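Local coordinates for protein MaoC-like dehydratase (Phytophthora Capsici, PDB 3KH8) that probably catalyses the reversible hydration of trans-2-enoyl-CoA thioesters to 3-hydroxyacyl-CoA, at residues L60-E68 with Q219-G227; Q297-Q306 with V317-Q326. All blocks are in the same frame, centred on the assembly; numbering follows the deposited sequence.

Contact 1 (L60-E68 with Q219-G227); sequences LMYAVGIGE and QAQVYRLSG
Gly65 and Tyr223 form the tight centre of this helix pair. Their CA atoms are 4.0 Å apart, a closeness possible because Gly65 carries no side chain. The axes of helices 60-65 and 219-223 are 9.0 Å apart at closest and run nearly antiparallel, at 163°. With CG anti to the backbone N (chi1 -179°), the Tyr223 ring sets its edge near Gly65 O, while Ile66 CG2 touches Tyr223 CE1 at 3.5 Å. Tyr62 lies alongside Tyr223 and points the same way, with Tyr62 CE1 3.7 Å from Tyr223 CE1. One water joins the two hydroxyls, 2.8 Å from Tyr62 OH and 2.6 Å from Tyr223 OH. Ser226 presses OG against the base of Tyr62, 3.2 Å from Tyr62 CA and near the ring plane. The same OG hydrogen-bonds to a second water that also lies within bonding distance of Met61 O and Val222 O. This water lies between two backbone carbonyls, which cannot bond each other.

The Val222 side is looser. Val222 CG1 meets Val64 CG2 at 4.0 Å, the two side chains crossing at about a right angle, and Val222 is partly exposed. Gly67, also partly exposed, ends the first helix as the C' residue of a Schellman motif. Tyr223 to Gly227 match the start of the hydratase 2 sequence motif, consistent with a place near the active site.

Tyr223 packs edge-to-face with His250 and touches Leu252 and Cys253 of helix 251-266, while Tyr62 meets Tyr87 in the same manner. At the dimer interface, Met61 and Leu225 pack on Met61 of the second subunit.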
ATOM      1  N   LEU A  60      -5.322  -5.994  -2.601  1.00 10.52           N
ATOM      2  CA  LEU A  60      -4.679  -5.879  -1.291  1.00 10.35           C
ATOM      3  C   LEU A  60      -4.248  -4.445  -0.992  1.00 10.42           C
ATOM      4  O   LEU A  60      -4.457  -3.951   0.117  1.00  9.84           O
ATOM      5  CB  LEU A  60      -3.478  -6.834  -1.186  1.00 10.37           C
ATOM      6  CG  LEU A  60      -3.738  -8.336  -1.397  1.00  9.84           C
ATOM      7  CD1 LEU A  60      -2.447  -9.148  -1.332  1.00  9.53           C
ATOM      8  CD2 LEU A  60      -4.729  -8.870  -0.377  1.00 11.11           C
ATOM      9  N   MET A  61      -3.656  -3.784  -1.988  1.00 10.75           N
ATOM     10  CA  MET A  61      -3.197  -2.398  -1.849  1.00 11.41           C
ATOM     11  C   MET A  61      -4.352  -1.440  -1.566  1.00 10.91           C
ATOM     12  O   MET A  61      -4.206  -0.489  -0.794  1.00 10.90           O
ATOM     13  CB  MET A  61      -2.453  -1.952  -3.111  1.00 12.09           C
ATOM     14  CG  MET A  61      -1.141  -2.705  -3.372  1.00 15.27           C
ATOM     15  SD  MET A  61      -0.318  -2.186  -4.898  1.00 23.23           S
ATOM     16  CE  MET A  61      -0.328  -0.406  -4.688  1.00 19.92           C
ATOM     17  N   TYR A  62      -5.488  -1.690  -2.210  1.00 10.47           N
ATOM     18  CA  TYR A  62      -6.706  -0.923  -1.963  1.00 10.57           C
ATOM     19  C   TYR A  62      -7.248  -1.153  -0.552  1.00 10.55           C
ATOM     20  O   TYR A  62      -7.583  -0.197   0.149  1.00 10.56           O
ATOM     21  CB  TYR A  62      -7.786  -1.252  -3.004  1.00 10.42           C
ATOM     22  CG  TYR A  62      -9.098  -0.538  -2.737  1.00 11.10           C
ATOM     23  CD1 TYR A  62      -9.220   0.839  -2.949  1.00 12.06           C
ATOM     24  CD2 TYR A  62     -10.209  -1.232  -2.249  1.00 11.89           C
ATOM     25  CE1 TYR A  62     -10.421   1.508  -2.695  1.00 11.49           C
ATOM     26  CE2 TYR A  62     -11.422  -0.567  -1.988  1.00 11.74           C
ATOM     27  CZ  TYR A  62     -11.512   0.802  -2.215  1.00 11.80           C
ATOM     28  OH  TYR A  62     -12.691   1.474  -1.965  1.00 12.41           O
ATOM     29  N   ALA A  63      -7.336  -2.419  -0.147  1.00 10.63           N
ATOM     30  CA  ALA A  63      -7.833  -2.773   1.186  1.00 10.95           C
ATOM     31  C   ALA A  63      -7.035  -2.072   2.286  1.00 11.18           C
ATOM     32  O   ALA A  63      -7.625  -1.466   3.185  1.00 10.96           O
ATOM     33  CB  ALA A  63      -7.820  -4.287   1.387  1.00 11.07           C
ATOM     34  N   VAL A  64      -5.704  -2.126   2.203  1.00 11.14           N
ATOM     35  CA  VAL A  64      -4.864  -1.427   3.188  1.00 11.35           C
ATOM     36  C   VAL A  64      -4.983   0.100   3.043  1.00 11.14           C
ATOM     37  O   VAL A  64      -4.922   0.826   4.036  1.00 10.95           O
ATOM     38  CB  VAL A  64      -3.361  -1.906   3.207  1.00 11.43           C
ATOM     39  CG1 VAL A  64      -3.264  -3.425   3.344  1.00 11.28           C
ATOM     40  CG2 VAL A  64      -2.585  -1.425   1.992  1.00 12.43           C
ATOM     41  N   GLY A  65      -5.194   0.563   1.811  1.00 10.96           N
ATOM     42  CA  GLY A  65      -5.386   1.984   1.527  1.00 11.08           C
ATOM     43  C   GLY A  65      -6.596   2.573   2.236  1.00 11.09           C
ATOM     44  O   GLY A  65      -6.559   3.716   2.678  1.00 11.05           O
ATOM     45  N   ILE A  66      -7.670   1.795   2.347  1.00 10.87           N
ATOM     46  CA  ILE A  66      -8.868   2.262   3.059  1.00 11.30           C
ATOM     47  C   ILE A  66      -8.858   1.844   4.538  1.00 11.50           C
ATOM     48  O   ILE A  66      -9.826   2.064   5.264  1.00 11.67           O
ATOM     49  CB  ILE A  66     -10.184   1.854   2.346  1.00 11.01           C
ATOM     50  CG1 ILE A  66     -10.313   0.326   2.234  1.00 11.33           C
ATOM     51  CG2 ILE A  66     -10.273   2.531   0.966  1.00 11.07           C
ATOM     52  CD1 ILE A  66     -11.708  -0.147   1.801  1.00 10.49           C
ATOM     53  N   GLY A  67      -7.750   1.245   4.971  1.00 11.63           N
ATOM     54  CA  GLY A  67      -7.549   0.922   6.380  1.00 12.16           C
ATOM     55  C   GLY A  67      -8.151  -0.392   6.838  1.00 12.64           C
ATOM     56  O   GLY A  67      -8.183  -0.668   8.036  1.00 12.74           O
ATOM     57  N   GLU A  68      -8.622  -1.210   5.900  1.00 12.48           N
ATOM     58  CA  GLU A  68      -9.184  -2.513   6.257  1.00 13.14           C
ATOM     59  C   GLU A  68      -8.075  -3.501   6.627  1.00 13.06           C
ATOM     60  O   GLU A  68      -7.033  -3.550   5.963  1.00 13.16           O
ATOM     61  CB  GLU A  68     -10.050  -3.076   5.122  1.00 13.23           C
ATOM     62  CG  GLU A  68     -10.818  -4.351   5.496  1.00 14.19           C
ATOM     63  CD  GLU A  68     -11.636  -4.189   6.769  1.00 15.79           C
ATOM     64  OE1 GLU A  68     -12.599  -3.392   6.763  1.00 15.76           O
ATOM     65  OE2 GLU A  68     -11.312  -4.858   7.777  1.00 15.66           O
ATOM     66  N   GLN A 219      -2.451   8.286   5.730  1.00 14.95           N
ATOM     67  CA  GLN A 219      -3.450   7.470   5.036  1.00 14.57           C
ATOM     68  C   GLN A 219      -3.548   7.783   3.543  1.00 14.04           C
ATOM     69  O   GLN A 219      -3.687   6.868   2.731  1.00 13.73           O
ATOM     70  CB  GLN A 219      -4.826   7.610   5.702  1.00 14.90           C
ATOM     71  CG  GLN A 219      -5.848   6.559   5.280  1.00 15.80           C
ATOM     72  CD  GLN A 219      -5.682   5.238   6.012  1.00 18.31           C
ATOM     73  OE1 GLN A 219      -5.683   4.168   5.395  1.00 20.13           O
ATOM     74  NE2 GLN A 219      -5.544   5.301   7.331  1.00 16.70           N
ATOM     75  N   ALA A 220      -3.473   9.067   3.181  1.00 13.48           N
ATOM     76  CA  ALA A 220      -3.542   9.466   1.772  1.00 13.08           C
ATOM     77  C   ALA A 220      -2.329   8.998   0.971  1.00 12.75           C
ATOM     78  O   ALA A 220      -2.441   8.737  -0.228  1.00 12.35           O
ATOM     79  CB  ALA A 220      -3.716  10.979   1.639  1.00 13.12           C
ATOM     80  N   GLN A 221      -1.178   8.892   1.634  1.00 12.65           N
ATOM     81  CA  GLN A 221       0.055   8.414   0.987  1.00 12.67           C
ATOM     82  C   GLN A 221      -0.084   6.961   0.548  1.00 12.64           C
ATOM     83  O   GLN A 221       0.531   6.540  -0.440  1.00 12.63           O
ATOM     84  CB  GLN A 221       1.261   8.553   1.919  1.00 12.91           C
ATOM     85  CG  GLN A 221       1.573   9.978   2.384  1.00 13.11           C
ATOM     86  CD  GLN A 221       2.906  10.069   3.110  1.00 14.07           C
ATOM     87  OE1 GLN A 221       3.486   9.053   3.488  1.00 13.63           O
ATOM     88  NE2 GLN A 221       3.399  11.290   3.305  1.00 13.52           N
ATOM     89  N   VAL A 222      -0.892   6.201   1.287  1.00 12.40           N
ATOM     90  CA  VAL A 222      -1.141   4.795   0.961  1.00 12.47           C
ATOM     91  C   VAL A 222      -2.331   4.674   0.010  1.00 12.00           C
ATOM     92  O   VAL A 222      -2.259   3.960  -0.993  1.00 11.95           O
ATOM     93  CB  VAL A 222      -1.380   3.931   2.237  1.00 12.35           C
ATOM     94  CG1 VAL A 222      -1.491   2.446   1.876  1.00 12.86           C
ATOM     95  CG2 VAL A 222      -0.253   4.135   3.238  1.00 13.65           C
ATOM     96  N   TYR A 223      -3.418   5.383   0.315  1.00 11.60           N
ATOM     97  CA  TYR A 223      -4.630   5.305  -0.511  1.00 11.11           C
ATOM     98  C   TYR A 223      -4.402   5.722  -1.969  1.00 11.00           C
ATOM     99  O   TYR A 223      -4.970   5.118  -2.882  1.00 10.70           O
ATOM    100  CB  TYR A 223      -5.805   6.089   0.100  1.00 10.98           C
ATOM    101  CG  TYR A 223      -7.045   5.968  -0.756  1.00 10.66           C
ATOM    102  CD1 TYR A 223      -7.845   4.829  -0.695  1.00  9.61           C
ATOM    103  CD2 TYR A 223      -7.384   6.964  -1.669  1.00 10.11           C
ATOM    104  CE1 TYR A 223      -8.964   4.696  -1.506  1.00 11.15           C
ATOM    105  CE2 TYR A 223      -8.503   6.836  -2.492  1.00 11.33           C
ATOM    106  CZ  TYR A 223      -9.287   5.703  -2.397  1.00 10.57           C
ATOM    107  OH  TYR A 223     -10.385   5.565  -3.197  1.00 13.32           O
ATOM    108  N   ARG A 224      -3.569   6.736  -2.192  1.00 11.22           N
ATOM    109  CA  ARG A 224      -3.306   7.233  -3.555  1.00 11.44           C
ATOM    110  C   ARG A 224      -2.733   6.167  -4.501  1.00 11.47           C
ATOM    111  O   ARG A 224      -2.829   6.292  -5.729  1.00 11.36           O
ATOM    112  CB  ARG A 224      -2.412   8.479  -3.531  1.00 11.42           C
ATOM    113  CG  ARG A 224      -0.980   8.270  -3.042  1.00 11.93           C
ATOM    114  CD  ARG A 224      -0.352   9.607  -2.635  1.00 12.68           C
ATOM    115  NE  ARG A 224      -0.208  10.523  -3.770  1.00 12.56           N
ATOM    116  CZ  ARG A 224       0.814  10.511  -4.624  1.00 12.86           C
ATOM    117  NH1 ARG A 224       1.802   9.633  -4.475  1.00 11.51           N
ATOM    118  NH2 ARG A 224       0.854  11.387  -5.627  1.00 11.89           N
ATOM    119  N   LEU A 225      -2.157   5.116  -3.921  1.00 11.33           N
ATOM    120  CA  LEU A 225      -1.517   4.057  -4.698  1.00 11.54           C
ATOM    121  C   LEU A 225      -2.531   3.181  -5.433  1.00 11.67           C
ATOM    122  O   LEU A 225      -2.159   2.349  -6.257  1.00 11.98           O
ATOM    123  CB  LEU A 225      -0.567   3.226  -3.814  1.00 11.48           C
ATOM    124  CG  LEU A 225       0.511   4.030  -3.063  1.00 12.01           C
ATOM    125  CD1 LEU A 225       1.457   3.144  -2.257  1.00 12.13           C
ATOM    126  CD2 LEU A 225       1.299   4.910  -4.007  1.00 10.87           C
ATOM    127  N   SER A 226      -3.813   3.389  -5.141  1.00 12.01           N
ATOM    128  CA  SER A 226      -4.892   2.703  -5.847  1.00 12.20           C
ATOM    129  C   SER A 226      -5.368   3.455  -7.098  1.00 12.65           C
ATOM    130  O   SER A 226      -6.286   3.000  -7.782  1.00 13.06           O
ATOM    131  CB  SER A 226      -6.061   2.409  -4.896  1.00 12.17           C
ATOM    132  OG  SER A 226      -5.711   1.384  -3.979  1.00 11.70           O
ATOM    133  N   GLY A 227      -4.754   4.601  -7.394  1.00 12.91           N
ATOM    134  CA  GLY A 227      -5.004   5.271  -8.671  1.00 13.15           C
ATOM    135  C   GLY A 227      -5.125   6.781  -8.709  1.00 13.47           C
ATOM    136  O   GLY A 227      -4.931   7.383  -9.772  1.00 13.35           O
TER
HETATM  137  O   HOH W   1      -4.181   2.123  -1.710  1.00 12.95           O
HETATM  138  O   HOH W   2     -12.471   4.197  -2.330  1.00 11.88           O

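Contact 2 (Q297-Q306 with V317-Q326); sequences QEGSGKVLFQ and VDGGEFVYTQ
Val317 CG1 lies 4.3 Å from Phe305 CE2 in the return strand of an antiparallel beta hairpin of the hot dog fold. Asp318 comes next. Its OD1 takes two N-H groups from opposite faces of the carboxylate plane: Gln306 NE2, in a nearly straight bond of 2.9 Å (177°), and its neighbour Gly319 N. The Gln306 amide is aimed in its own plane, but it meets OD1 from above the carboxylate. Two donors on one oxygen should hold the carboxylate steady.

The chain turns a corner at Gly319. Gly320, with no side chain, lets the Phe305 ring lie against its backbone. With its CG between the backbone N and the carbonyl carbon (chi1 71°), Phe305 folds back over the partner strand, and Gly320 CA sits over the ring face, 3.7 Å from its centroid. Gly320 and Phe305 are also a hydrogen-bonded pair, although the bond from Gly320 N is weak.

Glu321 turns to the other face, beside Leu304 and Lys302. Its main partner is Arg278; a water links Glu321 OE1 to Lys302 NZ. Phe322 and Val303 exchange two short backbone bonds, with Val303 O 2.7 Å from Phe322 N. The Phe322 side chain leads away from the partner strand and meets Phe274 edge-to-face. Val323 pairs with Lys302 without backbone hydrogen bonds.

Tyr324 lies over the beta turn, its ring face on Gly301 CA at 4.2 Å from the centroid. Val303 CG2 touches Tyr324 CE1 at 3.6 Å. Tyr324 OH accepts from Gln297 NE2 at 3.1 Å, and a water bridges that hydroxyl to Gln297 OE1 and Gly301 N. Past the strand, Gln326 extends along the turn and lays its amide against it, CD 3.3 Å from Gly301 N.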
ATOM      1  N   GLN A 297     -30.829   1.650  10.372  1.00 21.31           N
ATOM      2  CA  GLN A 297     -31.559   0.559   9.729  1.00 22.70           C
ATOM      3  C   GLN A 297     -32.959   1.045   9.363  1.00 23.46           C
ATOM      4  O   GLN A 297     -33.704   1.517  10.224  1.00 23.70           O
ATOM      5  CB  GLN A 297     -31.624  -0.656  10.672  1.00 22.89           C
ATOM      6  CG  GLN A 297     -32.492  -1.829  10.190  1.00 23.69           C
ATOM      7  CD  GLN A 297     -31.905  -2.562   8.997  1.00 24.49           C
ATOM      8  OE1 GLN A 297     -32.363  -2.398   7.866  1.00 25.27           O
ATOM      9  NE2 GLN A 297     -30.882  -3.370   9.243  1.00 25.53           N
ATOM     10  N   GLU A 298     -33.304   0.953   8.082  1.00 24.22           N
ATOM     11  CA  GLU A 298     -34.627   1.368   7.618  1.00 25.31           C
ATOM     12  C   GLU A 298     -35.486   0.188   7.159  1.00 25.75           C
ATOM     13  O   GLU A 298     -36.621   0.371   6.721  1.00 26.35           O
ATOM     14  CB  GLU A 298     -34.520   2.436   6.525  1.00 25.19           C
ATOM     15  CG  GLU A 298     -33.947   3.764   7.012  1.00 26.05           C
ATOM     16  CD  GLU A 298     -34.873   4.492   7.970  1.00 27.45           C
ATOM     17  OE1 GLU A 298     -35.846   5.117   7.498  1.00 28.62           O
ATOM     18  OE2 GLU A 298     -34.622   4.453   9.192  1.00 28.07           O
ATOM     19  N   GLY A 299     -34.943  -1.019   7.274  1.00 26.29           N
ATOM     20  CA  GLY A 299     -35.652  -2.231   6.871  1.00 26.60           C
ATOM     21  C   GLY A 299     -35.630  -2.432   5.369  1.00 26.92           C
ATOM     22  O   GLY A 299     -35.208  -1.545   4.617  1.00 27.25           O
ATOM     23  N   SER A 300     -36.079  -3.611   4.937  1.00 27.02           N
ATOM     24  CA  SER A 300     -36.128  -3.983   3.518  1.00 27.01           C
ATOM     25  C   SER A 300     -34.751  -3.916   2.834  1.00 26.57           C
ATOM     26  O   SER A 300     -34.656  -3.703   1.621  1.00 26.73           O
ATOM     27  CB  SER A 300     -37.168  -3.139   2.764  1.00 27.26           C
ATOM     28  OG  SER A 300     -38.439  -3.233   3.389  1.00 28.23           O
ATOM     29  N   GLY A 301     -33.697  -4.107   3.624  1.00 25.97           N
ATOM     30  CA  GLY A 301     -32.325  -4.111   3.115  1.00 25.09           C
ATOM     31  C   GLY A 301     -31.779  -2.734   2.788  1.00 24.45           C
ATOM     32  O   GLY A 301     -30.890  -2.605   1.946  1.00 24.39           O
ATOM     33  N   LYS A 302     -32.305  -1.705   3.452  1.00 23.75           N
ATOM     34  CA  LYS A 302     -31.845  -0.333   3.228  1.00 23.03           C
ATOM     35  C   LYS A 302     -31.306   0.300   4.504  1.00 22.23           C
ATOM     36  O   LYS A 302     -31.964   0.283   5.547  1.00 21.87           O
ATOM     37  CB  LYS A 302     -32.956   0.535   2.620  1.00 23.21           C
ATOM     38  CG  LYS A 302     -32.484   1.911   2.146  1.00 24.25           C
ATOM     39  CD  LYS A 302     -33.618   2.766   1.585  1.00 25.92           C
ATOM     40  CE  LYS A 302     -34.404   3.460   2.695  1.00 27.23           C
ATOM     41  NZ  LYS A 302     -35.316   4.498   2.146  1.00 28.59           N
ATOM     42  N   VAL A 303     -30.101   0.858   4.407  1.00 21.39           N
ATOM     43  CA  VAL A 303     -29.461   1.534   5.533  1.00 20.43           C
ATOM     44  C   VAL A 303     -29.068   2.951   5.145  1.00 19.98           C
ATOM     45  O   VAL A 303     -28.392   3.171   4.131  1.00 19.73           O
ATOM     46  CB  VAL A 303     -28.212   0.764   6.044  1.00 20.55           C
ATOM     47  CG1 VAL A 303     -27.562   1.487   7.230  1.00 20.34           C
ATOM     48  CG2 VAL A 303     -28.580  -0.654   6.430  1.00 20.18           C
ATOM     49  N   LEU A 304     -29.500   3.910   5.955  1.00 19.08           N
ATOM     50  CA  LEU A 304     -29.083   5.289   5.776  1.00 18.59           C
ATOM     51  C   LEU A 304     -27.903   5.560   6.700  1.00 18.09           C
ATOM     52  O   LEU A 304     -27.791   4.951   7.771  1.00 18.08           O
ATOM     53  CB  LEU A 304     -30.249   6.259   6.012  1.00 18.58           C
ATOM     54  CG  LEU A 304     -31.500   6.031   5.145  1.00 18.92           C
ATOM     55  CD1 LEU A 304     -32.546   7.106   5.388  1.00 18.91           C
ATOM     56  CD2 LEU A 304     -31.173   5.944   3.644  1.00 18.77           C
ATOM     57  N   PHE A 305     -27.001   6.438   6.271  1.00 17.31           N
ATOM     58  CA  PHE A 305     -25.773   6.661   7.028  1.00 16.69           C
ATOM     59  C   PHE A 305     -25.097   7.998   6.779  1.00 16.41           C
ATOM     60  O   PHE A 305     -25.356   8.669   5.774  1.00 16.38           O
ATOM     61  CB  PHE A 305     -24.778   5.513   6.804  1.00 16.44           C
ATOM     62  CG  PHE A 305     -24.174   5.486   5.429  1.00 16.20           C
ATOM     63  CD1 PHE A 305     -24.818   4.831   4.387  1.00 15.42           C
ATOM     64  CD2 PHE A 305     -22.954   6.112   5.182  1.00 15.49           C
ATOM     65  CE1 PHE A 305     -24.257   4.798   3.115  1.00 15.47           C
ATOM     66  CE2 PHE A 305     -22.385   6.092   3.910  1.00 14.80           C
ATOM     67  CZ  PHE A 305     -23.034   5.427   2.879  1.00 14.39           C
ATOM     68  N   GLN A 306     -24.239   8.372   7.723  1.00 16.14           N
ATOM     69  CA  GLN A 306     -23.348   9.513   7.591  1.00 16.35           C
ATOM     70  C   GLN A 306     -21.970   9.106   8.088  1.00 16.38           C
ATOM     71  O   GLN A 306     -21.849   8.214   8.929  1.00 16.51           O
ATOM     72  CB  GLN A 306     -23.832  10.679   8.449  1.00 16.35           C
ATOM     73  CG  GLN A 306     -25.176  11.287   8.063  1.00 16.53           C
ATOM     74  CD  GLN A 306     -25.564  12.406   9.010  1.00 17.23           C
ATOM     75  OE1 GLN A 306     -25.584  12.220  10.227  1.00 17.68           O
ATOM     76  NE2 GLN A 306     -25.851  13.579   8.459  1.00 17.18           N
ATOM     77  N   VAL A 317     -19.297  12.807   4.960  1.00 17.18           N
ATOM     78  CA  VAL A 317     -20.062  12.029   3.997  1.00 17.21           C
ATOM     79  C   VAL A 317     -21.515  12.076   4.470  1.00 17.09           C
ATOM     80  O   VAL A 317     -21.833  11.623   5.573  1.00 16.90           O
ATOM     81  CB  VAL A 317     -19.563  10.567   3.931  1.00 17.08           C
ATOM     82  CG1 VAL A 317     -20.366   9.774   2.932  1.00 17.67           C
ATOM     83  CG2 VAL A 317     -18.070  10.511   3.581  1.00 16.90           C
ATOM     84  N   ASP A 318     -22.385  12.640   3.638  1.00 17.07           N
ATOM     85  CA  ASP A 318     -23.774  12.887   4.021  1.00 17.09           C
ATOM     86  C   ASP A 318     -24.724  12.222   3.031  1.00 17.13           C
ATOM     87  O   ASP A 318     -24.308  11.815   1.937  1.00 16.62           O
ATOM     88  CB  ASP A 318     -24.032  14.398   4.078  1.00 17.21           C
ATOM     89  CG  ASP A 318     -25.104  14.791   5.098  1.00 17.60           C
ATOM     90  OD1 ASP A 318     -25.857  13.925   5.599  1.00 18.01           O
ATOM     91  OD2 ASP A 318     -25.191  15.997   5.396  1.00 18.99           O
ATOM     92  N   GLY A 319     -25.991  12.103   3.431  1.00 17.02           N
ATOM     93  CA  GLY A 319     -27.039  11.546   2.575  1.00 16.96           C
ATOM     94  C   GLY A 319     -26.743  10.139   2.081  1.00 17.11           C
ATOM     95  O   GLY A 319     -27.064   9.791   0.946  1.00 17.01           O
ATOM     96  N   GLY A 320     -26.137   9.329   2.942  1.00 17.06           N
ATOM     97  CA  GLY A 320     -25.730   7.983   2.569  1.00 17.08           C
ATOM     98  C   GLY A 320     -26.882   7.002   2.515  1.00 17.46           C
ATOM     99  O   GLY A 320     -27.683   6.921   3.448  1.00 17.04           O
ATOM    100  N   GLU A 321     -26.968   6.268   1.407  1.00 17.61           N
ATOM    101  CA  GLU A 321     -27.938   5.187   1.261  1.00 18.20           C
ATOM    102  C   GLU A 321     -27.229   3.906   0.835  1.00 18.13           C
ATOM    103  O   GLU A 321     -26.578   3.860  -0.211  1.00 18.19           O
ATOM    104  CB  GLU A 321     -29.029   5.554   0.253  1.00 18.33           C
ATOM    105  CG  GLU A 321     -30.037   4.438   0.009  1.00 20.26           C
ATOM    106  CD  GLU A 321     -30.984   4.756  -1.125  1.00 23.31           C
ATOM    107  OE1 GLU A 321     -31.954   5.503  -0.898  1.00 23.89           O
ATOM    108  OE2 GLU A 321     -30.751   4.253  -2.245  1.00 26.08           O
ATOM    109  N   PHE A 322     -27.358   2.873   1.657  1.00 18.21           N
ATOM    110  CA  PHE A 322     -26.728   1.583   1.413  1.00 18.43           C
ATOM    111  C   PHE A 322     -27.809   0.525   1.224  1.00 18.86           C
ATOM    112  O   PHE A 322     -28.741   0.440   2.024  1.00 18.80           O
ATOM    113  CB  PHE A 322     -25.825   1.223   2.596  1.00 18.26           C
ATOM    114  CG  PHE A 322     -25.172  -0.135   2.494  1.00 18.17           C
ATOM    115  CD1 PHE A 322     -25.396  -1.098   3.473  1.00 18.11           C
ATOM    116  CD2 PHE A 322     -24.316  -0.440   1.440  1.00 18.07           C
ATOM    117  CE1 PHE A 322     -24.791  -2.352   3.398  1.00 17.99           C
ATOM    118  CE2 PHE A 322     -23.708  -1.685   1.353  1.00 17.89           C
ATOM    119  CZ  PHE A 322     -23.942  -2.645   2.336  1.00 17.83           C
ATOM    120  N   VAL A 323     -27.688  -0.263   0.160  1.00 19.27           N
ATOM    121  CA  VAL A 323     -28.616  -1.365  -0.084  1.00 19.85           C
ATOM    122  C   VAL A 323     -27.866  -2.694  -0.046  1.00 20.67           C
ATOM    123  O   VAL A 323     -26.847  -2.865  -0.721  1.00 20.26           O
ATOM    124  CB  VAL A 323     -29.401  -1.192  -1.419  1.00 19.81           C
ATOM    125  CG1 VAL A 323     -30.348  -2.372  -1.660  1.00 19.61           C
ATOM    126  CG2 VAL A 323     -30.178   0.124  -1.419  1.00 19.24           C
ATOM    127  N   TYR A 324     -28.371  -3.619   0.765  1.00 21.72           N
ATOM    128  CA  TYR A 324     -27.779  -4.940   0.897  1.00 23.06           C
ATOM    129  C   TYR A 324     -28.847  -6.034   0.826  1.00 24.21           C
ATOM    130  O   TYR A 324     -30.037  -5.766   1.024  1.00 23.75           O
ATOM    131  CB  TYR A 324     -26.971  -5.043   2.200  1.00 22.87           C
ATOM    132  CG  TYR A 324     -27.809  -5.084   3.459  1.00 22.99           C
ATOM    133  CD1 TYR A 324     -28.388  -3.924   3.977  1.00 23.10           C
ATOM    134  CD2 TYR A 324     -28.021  -6.284   4.138  1.00 23.62           C
ATOM    135  CE1 TYR A 324     -29.160  -3.962   5.132  1.00 23.24           C
ATOM    136  CE2 TYR A 324     -28.791  -6.332   5.294  1.00 23.78           C
ATOM    137  CZ  TYR A 324     -29.357  -5.168   5.784  1.00 23.39           C
ATOM    138  OH  TYR A 324     -30.120  -5.209   6.923  1.00 23.78           O
ATOM    139  N   THR A 325     -28.411  -7.258   0.530  1.00 25.97           N
ATOM    140  CA  THR A 325     -29.286  -8.433   0.552  1.00 27.85           C
ATOM    141  C   THR A 325     -29.592  -8.829   1.996  1.00 29.24           C
ATOM    142  O   THR A 325     -28.680  -9.093   2.782  1.00 29.15           O
ATOM    143  CB  THR A 325     -28.655  -9.628  -0.205  1.00 27.77           C
ATOM    144  OG1 THR A 325     -28.296  -9.222  -1.529  1.00 27.56           O
ATOM    145  CG2 THR A 325     -29.632 -10.796  -0.293  1.00 28.01           C
ATOM    146  N   GLN A 326     -30.881  -8.863   2.329  1.00 31.34           N
ATOM    147  CA  GLN A 326     -31.353  -9.149   3.690  1.00 33.35           C
ATOM    148  C   GLN A 326     -31.018 -10.554   4.188  1.00 34.67           C
ATOM    149  O   GLN A 326     -30.833 -11.472   3.388  1.00 34.82           O
ATOM    150  CB  GLN A 326     -32.861  -8.915   3.783  1.00 33.28           C
ATOM    151  CG  GLN A 326     -33.235  -7.481   4.090  1.00 33.96           C
ATOM    152  CD  GLN A 326     -34.717  -7.221   3.942  1.00 34.52           C
ATOM    153  OE1 GLN A 326     -35.246  -7.198   2.827  1.00 35.19           O
ATOM    154  NE2 GLN A 326     -35.396  -7.007   5.064  1.00 34.32           N
TER
HETATM  155  O   HOH W   3     -32.857  -4.490   6.429  1.00 33.89           O
HETATM  156  O   HOH W   4     -37.272  -5.778   6.856  1.00 60.48           O
HETATM  157  O   HOH W   5     -33.479   6.604   1.168  1.00 38.50           O

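Contact 1 is mostly buried and pairs two helices that lie far apart in sequence. Contact 2 is partly buried and joins neighbouring strands of one hairpin. They share no element and do not touch: their centres are 24 Å apart. Helix 251-266 lies against both, meeting Tyr223 in contact 1 and Val303 and Phe305 in contact 2. Contact 1 has no clear direct hydrogen bond across it and relies on packing and bridging waters. Contact 2 is held by backbone bonds, with polar side chains at its ends. The second subunit reaches contact 1 but does not touch contact 2. Both use glycines for close approach, against a helix in one and under aromatic rings in the other.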